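Putative HTH-type transcriptional regulator ybaQ (Escherichia coli, PDB 2EBY) probably binds DNA through a Cro/C1-type helix-turn-helix domain and acts as a regulator of transcription. Local coordinates at residues P8-I14 / L73-V77; L30-V36 / R58-F63. One frame throughout, in Å; residues are numbered along the deposited sequence.

Contact 1 (P8-I14 / L73-V77); sequences PTTPGDI and LQAAV
Pro11 at the start of helix 11-20 lies against Leu73 of helix 67-83, their CA atoms 5.4 Å apart, and the chain before it runs on past Val77, with Pro8 and Val77 CA atoms 6.2 Å apart. The contact joins an N-capped helix start to the middle of the long helix 67-83, which comes after helix 53-63 in this probable XRE-type helix-turn-helix protein. No hydrogen bond crosses it. Pro8, Pro11, Leu73 and Val77 carry much of the packing.

The ring of Pro11 meets the long helix with CG, which lies 3.5 Å from Gln74 N and also touches Leu73 CB. The side chains of Pro11 and Leu73 lie alongside each other, pointing in opposite senses. Leu73 CG is anti to its own carbonyl carbon (chi1 -66°). From there the leucine crosses Ile14 at a slant, and CD1 comes to 3.6 Å from Ile14 CG1. Gln74 passes the Pro11 ring obliquely. Its OE1 accepts a hydrogen bond from Leu51 N and its NE2 bonds Asp78 OD1, so both ends of the amide are held.

Thr10 is the N-cap. Its OG1 accepts from Asp13 N at 3.0 Å, with an N-H...O angle of 154°. The hydroxyl sits between the backbone N and the carbonyl carbon (chi1 70°), which turns it back to the helix start and leaves CG2 near Val77. Replacing Thr10 with a valine would probably leave Asp13 N without its side-chain cap and make the first turn less firmly fixed. Val77 CG2 also approaches Thr10 CA. Farther back, Pro8 touches Trp80 and rests on Ala76, with Pro8 CG 3.6 Å from Ala76 O and Pro8 CB 4.0 Å from Ala76 CB.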
ATOM      1  N   PRO A   8     -10.608  -3.986 -11.499  1.00 55.85           N
ATOM      2  CA  PRO A   8     -11.031  -2.640 -11.111  1.00 53.92           C
ATOM      3  C   PRO A   8     -10.370  -1.570 -11.958  1.00 52.78           C
ATOM      4  O   PRO A   8      -9.333  -1.809 -12.586  1.00 52.25           O
ATOM      5  CB  PRO A   8     -10.591  -2.559  -9.663  1.00 54.54           C
ATOM      6  CG  PRO A   8      -9.272  -3.275  -9.711  1.00 54.72           C
ATOM      7  CD  PRO A   8      -9.532  -4.475 -10.616  1.00 55.41           C
ATOM      8  N   THR A   9     -10.973  -0.388 -11.972  1.00 49.98           N
ATOM      9  CA  THR A   9     -10.413   0.711 -12.726  1.00 49.07           C
ATOM     10  C   THR A   9      -9.190   1.219 -11.968  1.00 47.29           C
ATOM     11  O   THR A   9      -9.252   1.505 -10.767  1.00 46.31           O
ATOM     12  CB  THR A   9     -11.430   1.853 -12.891  1.00 49.55           C
ATOM     13  OG1 THR A   9     -11.823   2.336 -11.600  1.00 52.52           O
ATOM     14  CG2 THR A   9     -12.659   1.359 -13.646  1.00 49.63           C
ATOM     15  N   THR A  10      -8.072   1.309 -12.674  1.00 44.32           N
ATOM     16  CA  THR A  10      -6.835   1.777 -12.081  1.00 40.75           C
ATOM     17  C   THR A  10      -6.982   3.261 -11.775  1.00 40.25           C
ATOM     18  O   THR A  10      -7.885   3.919 -12.290  1.00 40.82           O
ATOM     19  CB  THR A  10      -5.673   1.592 -13.061  1.00 40.19           C
ATOM     20  OG1 THR A  10      -5.826   2.512 -14.146  1.00 38.78           O
ATOM     21  CG2 THR A  10      -5.665   0.173 -13.621  1.00 37.25           C
ATOM     22  N   PRO A  11      -6.114   3.807 -10.911  1.00 38.31           N
ATOM     23  CA  PRO A  11      -6.218   5.234 -10.603  1.00 37.90           C
ATOM     24  C   PRO A  11      -5.931   6.017 -11.886  1.00 37.83           C
ATOM     25  O   PRO A  11      -6.451   7.113 -12.089  1.00 35.00           O
ATOM     26  CB  PRO A  11      -5.133   5.440  -9.553  1.00 37.54           C
ATOM     27  CG  PRO A  11      -5.033   4.113  -8.899  1.00 36.92           C
ATOM     28  CD  PRO A  11      -5.116   3.157 -10.048  1.00 37.12           C
ATOM     29  N   GLY A  12      -5.096   5.427 -12.744  1.00 38.30           N
ATOM     30  CA  GLY A  12      -4.745   6.046 -14.011  1.00 39.37           C
ATOM     31  C   GLY A  12      -5.957   6.235 -14.902  1.00 39.72           C
ATOM     32  O   GLY A  12      -6.110   7.281 -15.531  1.00 37.93           O
ATOM     33  N   ASP A  13      -6.824   5.229 -14.962  1.00 41.43           N
ATOM     34  CA  ASP A  13      -8.026   5.329 -15.786  1.00 44.40           C
ATOM     35  C   ASP A  13      -8.964   6.399 -15.241  1.00 44.24           C
ATOM     36  O   ASP A  13      -9.545   7.175 -16.001  1.00 43.57           O
ATOM     37  CB  ASP A  13      -8.759   3.984 -15.850  1.00 47.29           C
ATOM     38  CG  ASP A  13      -7.993   2.935 -16.643  1.00 51.26           C
ATOM     39  OD1 ASP A  13      -7.169   3.312 -17.507  1.00 51.90           O
ATOM     40  OD2 ASP A  13      -8.227   1.730 -16.410  1.00 53.96           O
ATOM     41  N   ILE A  14      -9.112   6.443 -13.922  1.00 42.93           N
ATOM     42  CA  ILE A  14      -9.976   7.439 -13.305  1.00 41.06           C
ATOM     43  C   ILE A  14      -9.442   8.825 -13.646  1.00 40.03           C
ATOM     44  O   ILE A  14     -10.202   9.736 -13.973  1.00 36.56           O
ATOM     45  CB  ILE A  14     -10.015   7.284 -11.769  1.00 41.57           C
ATOM     46  CG1 ILE A  14     -10.635   5.934 -11.391  1.00 43.71           C
ATOM     47  CG2 ILE A  14     -10.801   8.425 -11.153  1.00 40.82           C
ATOM     48  CD1 ILE A  14     -12.077   5.753 -11.843  1.00 43.53           C
ATOM     49  N   LEU A  73      -8.288   3.428  -4.799  1.00 26.41           N
ATOM     50  CA  LEU A  73      -8.273   2.911  -6.164  1.00 26.66           C
ATOM     51  C   LEU A  73      -7.048   2.023  -6.372  1.00 27.57           C
ATOM     52  O   LEU A  73      -7.145   0.943  -6.960  1.00 26.45           O
ATOM     53  CB  LEU A  73      -8.255   4.063  -7.174  1.00 26.28           C
ATOM     54  CG  LEU A  73      -9.514   4.943  -7.210  1.00 28.22           C
ATOM     55  CD1 LEU A  73      -9.251   6.152  -8.086  1.00 27.18           C
ATOM     56  CD2 LEU A  73     -10.712   4.157  -7.731  1.00 26.23           C
ATOM     57  N   GLN A  74      -5.894   2.467  -5.882  1.00 26.36           N
ATOM     58  CA  GLN A  74      -4.685   1.668  -6.034  1.00 26.68           C
ATOM     59  C   GLN A  74      -4.804   0.406  -5.179  1.00 27.23           C
ATOM     60  O   GLN A  74      -4.305  -0.654  -5.552  1.00 27.18           O
ATOM     61  CB  GLN A  74      -3.445   2.460  -5.609  1.00 27.84           C
ATOM     62  CG  GLN A  74      -2.134   1.684  -5.747  1.00 27.68           C
ATOM     63  CD  GLN A  74      -1.838   1.299  -7.186  1.00 28.06           C
ATOM     64  OE1 GLN A  74      -1.821   2.148  -8.072  1.00 27.17           O
ATOM     65  NE2 GLN A  74      -1.598   0.016  -7.421  1.00 28.22           N
ATOM     66  N   ALA A  75      -5.459   0.524  -4.028  1.00 27.55           N
ATOM     67  CA  ALA A  75      -5.639  -0.618  -3.140  1.00 28.40           C
ATOM     68  C   ALA A  75      -6.419  -1.700  -3.873  1.00 28.78           C
ATOM     69  O   ALA A  75      -6.088  -2.870  -3.789  1.00 27.86           O
ATOM     70  CB  ALA A  75      -6.394  -0.203  -1.877  1.00 24.93           C
ATOM     71  N   ALA A  76      -7.462  -1.300  -4.591  1.00 31.01           N
ATOM     72  CA  ALA A  76      -8.287  -2.249  -5.331  1.00 31.98           C
ATOM     73  C   ALA A  76      -7.461  -3.000  -6.364  1.00 30.94           C
ATOM     74  O   ALA A  76      -7.663  -4.190  -6.576  1.00 31.27           O
ATOM     75  CB  ALA A  76      -9.438  -1.529  -6.011  1.00 30.11           C
ATOM     76  N   VAL A  77      -6.543  -2.291  -7.011  1.00 32.16           N
ATOM     77  CA  VAL A  77      -5.676  -2.887  -8.018  1.00 32.77           C
ATOM     78  C   VAL A  77      -4.717  -3.867  -7.351  1.00 32.90           C
ATOM     79  O   VAL A  77      -4.475  -4.957  -7.865  1.00 33.67           O
ATOM     80  CB  VAL A  77      -4.854  -1.810  -8.765  1.00 34.34           C
ATOM     81  CG1 VAL A  77      -3.767  -2.463  -9.604  1.00 34.81           C
ATOM     82  CG2 VAL A  77      -5.765  -0.988  -9.656  1.00 34.80           C
TER

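Contact 2 (L30-V36 / R58-F63); sequences LAELLHV and RLAKVF
Leu34 is the hub on helix 27-34. Its CD2 meets two side chains of helix 53-63: Leu59 CD2 and Val62 CG2, each at 3.6 Å. Val62 lies across Leu34 at about a right angle, and its CG1 reaches Leu30 CD1 and Leu33 CD1. Leu30 CD1 also comes to 3.7 Å from Phe63 CZ. Within helix 53-63, Val62 CG1 stands over the centre of the Phe63 ring.

At the other end, Arg58 stretches past the end of helix 27-34, its chain extended from CG to NE. NH1 gives a weak, bent hydrogen bond to Leu34 O (2.8 Å, 124°). Val36 CG1 lies over one face of the guanidinium, nearer its rim than its centre. Arg58 NH2 forms salt bridges with Glu54 and with Glu91 of the second subunit, which probably help to set the guanidinium in place.

The two short helical segments cross at 107°, with axes 10.3 Å apart. The contact joins helix 27-34, first of the predicted helix-turn-helix, to helix 53-63. Val41 of helix 38-45, probably the recognition helix, packs on Leu30, Leu34 and Val36, Leu15 of helix 11-20 touches Leu30 and Phe63, and Trp70 of helix 67-83 touches Leu59 and Phe63.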
ATOM      1  N   LEU A  30      -1.085  18.736 -16.369  1.00 39.33           N
ATOM      2  CA  LEU A  30      -1.238  18.144 -15.046  1.00 39.69           C
ATOM      3  C   LEU A  30       0.135  18.011 -14.393  1.00 39.45           C
ATOM      4  O   LEU A  30       0.292  18.280 -13.202  1.00 39.85           O
ATOM      5  CB  LEU A  30      -1.896  16.762 -15.130  1.00 39.33           C
ATOM      6  CG  LEU A  30      -1.991  16.042 -13.773  1.00 40.74           C
ATOM      7  CD1 LEU A  30      -2.882  16.849 -12.834  1.00 38.87           C
ATOM      8  CD2 LEU A  30      -2.542  14.631 -13.948  1.00 37.48           C
ATOM      9  N   ALA A  31       1.128  17.600 -15.178  1.00 37.41           N
ATOM     10  CA  ALA A  31       2.479  17.433 -14.656  1.00 36.55           C
ATOM     11  C   ALA A  31       2.988  18.704 -13.993  1.00 35.54           C
ATOM     12  O   ALA A  31       3.528  18.658 -12.893  1.00 34.29           O
ATOM     13  CB  ALA A  31       3.436  17.002 -15.776  1.00 34.25           C
ATOM     14  N   GLU A  32       2.811  19.841 -14.660  1.00 37.19           N
ATOM     15  CA  GLU A  32       3.279  21.112 -14.114  1.00 38.29           C
ATOM     16  C   GLU A  32       2.484  21.526 -12.874  1.00 37.37           C
ATOM     17  O   GLU A  32       3.004  22.210 -11.993  1.00 36.34           O
ATOM     18  CB  GLU A  32       3.226  22.194 -15.200  1.00 42.28           C
ATOM     19  CG  GLU A  32       3.893  21.731 -16.498  1.00 50.18           C
ATOM     20  CD  GLU A  32       4.144  22.851 -17.493  1.00 54.69           C
ATOM     21  OE1 GLU A  32       5.129  23.602 -17.317  1.00 56.74           O
ATOM     22  OE2 GLU A  32       3.352  22.980 -18.454  1.00 57.23           O
ATOM     23  N   LEU A  33       1.227  21.102 -12.807  1.00 35.45           N
ATOM     24  CA  LEU A  33       0.398  21.396 -11.646  1.00 36.29           C
ATOM     25  C   LEU A  33       0.879  20.539 -10.466  1.00 36.64           C
ATOM     26  O   LEU A  33       1.089  21.043  -9.361  1.00 36.09           O
ATOM     27  CB  LEU A  33      -1.077  21.089 -11.935  1.00 35.77           C
ATOM     28  CG  LEU A  33      -1.855  22.050 -12.840  1.00 37.36           C
ATOM     29  CD1 LEU A  33      -3.294  21.571 -13.051  1.00 36.57           C
ATOM     30  CD2 LEU A  33      -1.847  23.424 -12.194  1.00 38.32           C
ATOM     31  N   LEU A  34       1.056  19.244 -10.709  1.00 34.91           N
ATOM     32  CA  LEU A  34       1.512  18.315  -9.674  1.00 35.03           C
ATOM     33  C   LEU A  34       2.979  18.572  -9.357  1.00 34.97           C
ATOM     34  O   LEU A  34       3.493  18.121  -8.336  1.00 33.41           O
ATOM     35  CB  LEU A  34       1.355  16.859 -10.147  1.00 32.76           C
ATOM     36  CG  LEU A  34      -0.032  16.313 -10.518  1.00 32.98           C
ATOM     37  CD1 LEU A  34       0.107  15.019 -11.311  1.00 31.52           C
ATOM     38  CD2 LEU A  34      -0.844  16.081  -9.266  1.00 30.84           C
ATOM     39  N   HIS A  35       3.639  19.308 -10.245  1.00 37.37           N
ATOM     40  CA  HIS A  35       5.058  19.618 -10.110  1.00 38.76           C
ATOM     41  C   HIS A  35       5.925  18.352 -10.155  1.00 38.35           C
ATOM     42  O   HIS A  35       6.881  18.193  -9.391  1.00 39.30           O
ATOM     43  CB  HIS A  35       5.338  20.386  -8.817  1.00 42.22           C
ATOM     44  CG  HIS A  35       6.755  20.863  -8.708  1.00 48.50           C
ATOM     45  ND1 HIS A  35       7.405  20.991  -7.499  1.00 51.81           N
ATOM     46  CD2 HIS A  35       7.648  21.221  -9.658  1.00 51.41           C
ATOM     47  CE1 HIS A  35       8.646  21.406  -7.714  1.00 52.73           C
ATOM     48  NE2 HIS A  35       8.816  21.552  -9.016  1.00 52.01           N
ATOM     49  N   VAL A  36       5.575  17.445 -11.058  1.00 37.92           N
ATOM     50  CA  VAL A  36       6.324  16.208 -11.245  1.00 37.50           C
ATOM     51  C   VAL A  36       6.659  16.154 -12.731  1.00 37.99           C
ATOM     52  O   VAL A  36       6.110  16.930 -13.513  1.00 39.46           O
ATOM     53  CB  VAL A  36       5.487  14.958 -10.860  1.00 36.65           C
ATOM     54  CG1 VAL A  36       5.127  15.006  -9.373  1.00 33.63           C
ATOM     55  CG2 VAL A  36       4.230  14.888 -11.720  1.00 33.85           C
ATOM     56  N   ARG A  58      -0.485  14.837  -3.828  1.00 26.05           N
ATOM     57  CA  ARG A  58      -0.423  15.841  -4.893  1.00 26.95           C
ATOM     58  C   ARG A  58      -1.732  15.889  -5.674  1.00 26.50           C
ATOM     59  O   ARG A  58      -2.256  16.963  -5.963  1.00 24.31           O
ATOM     60  CB  ARG A  58       0.737  15.541  -5.846  1.00 28.20           C
ATOM     61  CG  ARG A  58       2.128  15.710  -5.246  1.00 28.68           C
ATOM     62  CD  ARG A  58       3.159  15.159  -6.209  1.00 28.76           C
ATOM     63  NE  ARG A  58       4.509  15.166  -5.666  1.00 33.37           N
ATOM     64  CZ  ARG A  58       5.273  16.247  -5.573  1.00 34.75           C
ATOM     65  NH1 ARG A  58       4.819  17.418  -5.993  1.00 36.21           N
ATOM     66  NH2 ARG A  58       6.494  16.156  -5.066  1.00 34.98           N
ATOM     67  N   LEU A  59      -2.258  14.715  -6.005  1.00 26.44           N
ATOM     68  CA  LEU A  59      -3.506  14.622  -6.736  1.00 28.06           C
ATOM     69  C   LEU A  59      -4.660  15.177  -5.895  1.00 29.80           C
ATOM     70  O   LEU A  59      -5.523  15.892  -6.406  1.00 31.06           O
ATOM     71  CB  LEU A  59      -3.767  13.164  -7.114  1.00 28.25           C
ATOM     72  CG  LEU A  59      -2.809  12.576  -8.152  1.00 29.23           C
ATOM     73  CD1 LEU A  59      -3.016  11.068  -8.256  1.00 28.38           C
ATOM     74  CD2 LEU A  59      -3.045  13.258  -9.502  1.00 26.54           C
ATOM     75  N   ALA A  60      -4.667  14.847  -4.608  1.00 29.57           N
ATOM     76  CA  ALA A  60      -5.700  15.329  -3.700  1.00 29.42           C
ATOM     77  C   ALA A  60      -5.737  16.853  -3.749  1.00 30.39           C
ATOM     78  O   ALA A  60      -6.808  17.460  -3.827  1.00 28.37           O
ATOM     79  CB  ALA A  60      -5.407  14.876  -2.282  1.00 26.80           C
ATOM     80  N   LYS A  61      -4.555  17.458  -3.710  1.00 30.64           N
ATOM     81  CA  LYS A  61      -4.431  18.912  -3.734  1.00 34.82           C
ATOM     82  C   LYS A  61      -4.905  19.524  -5.059  1.00 36.32           C
ATOM     83  O   LYS A  61      -5.706  20.457  -5.063  1.00 37.68           O
ATOM     84  CB  LYS A  61      -2.978  19.307  -3.437  1.00 36.12           C
ATOM     85  CG  LYS A  61      -2.664  20.794  -3.538  1.00 40.29           C
ATOM     86  CD  LYS A  61      -3.366  21.612  -2.472  1.00 43.78           C
ATOM     87  CE  LYS A  61      -3.038  23.102  -2.609  1.00 46.05           C
ATOM     88  NZ  LYS A  61      -1.591  23.409  -2.403  1.00 45.62           N
ATOM     89  N   VAL A  62      -4.429  18.980  -6.176  1.00 37.47           N
ATOM     90  CA  VAL A  62      -4.799  19.481  -7.497  1.00 37.54           C
ATOM     91  C   VAL A  62      -6.282  19.326  -7.834  1.00 38.49           C
ATOM     92  O   VAL A  62      -6.887  20.218  -8.433  1.00 37.90           O
ATOM     93  CB  VAL A  62      -3.958  18.786  -8.621  1.00 38.09           C
ATOM     94  CG1 VAL A  62      -4.520  19.119  -9.990  1.00 35.42           C
ATOM     95  CG2 VAL A  62      -2.500  19.234  -8.541  1.00 36.96           C
ATOM     96  N   PHE A  63      -6.881  18.209  -7.447  1.00 38.38           N
ATOM     97  CA  PHE A  63      -8.283  17.997  -7.778  1.00 39.84           C
ATOM     98  C   PHE A  63      -9.263  18.180  -6.627  1.00 39.47           C
ATOM     99  O   PHE A  63     -10.448  17.903  -6.769  1.00 39.42           O
ATOM    100  CB  PHE A  63      -8.462  16.612  -8.407  1.00 40.24           C
ATOM    101  CG  PHE A  63      -7.768  16.458  -9.728  1.00 40.75           C
ATOM    102  CD1 PHE A  63      -8.189  17.179 -10.838  1.00 40.96           C
ATOM    103  CD2 PHE A  63      -6.682  15.599  -9.861  1.00 41.81           C
ATOM    104  CE1 PHE A  63      -7.538  17.047 -12.066  1.00 42.18           C
ATOM    105  CE2 PHE A  63      -6.023  15.460 -11.086  1.00 41.01           C
ATOM    106  CZ  PHE A  63      -6.453  16.185 -12.188  1.00 40.28           C
TER

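In the fold
Contacts 1 and 2 do not touch. Their centres lie about 18 Å apart and their nearest atoms about 6 Å. Along the chain, both segments of contact 2 fall between those of contact 1. Helix 11-20 leads to helix 27-34, and helix 53-63 leads to helix 67-83, so contact 2 uses the two helices that come next to those of contact 1. Contact 2 belongs to the core of the probable DNA-binding domain and borders the second subunit. Contact 1 ties the start of the modelled chain to the long helix, without touching the other subunit. Leu51 links them: its N holds Gln74 of contact 1, and its side chain touches Leu59 of contact 2.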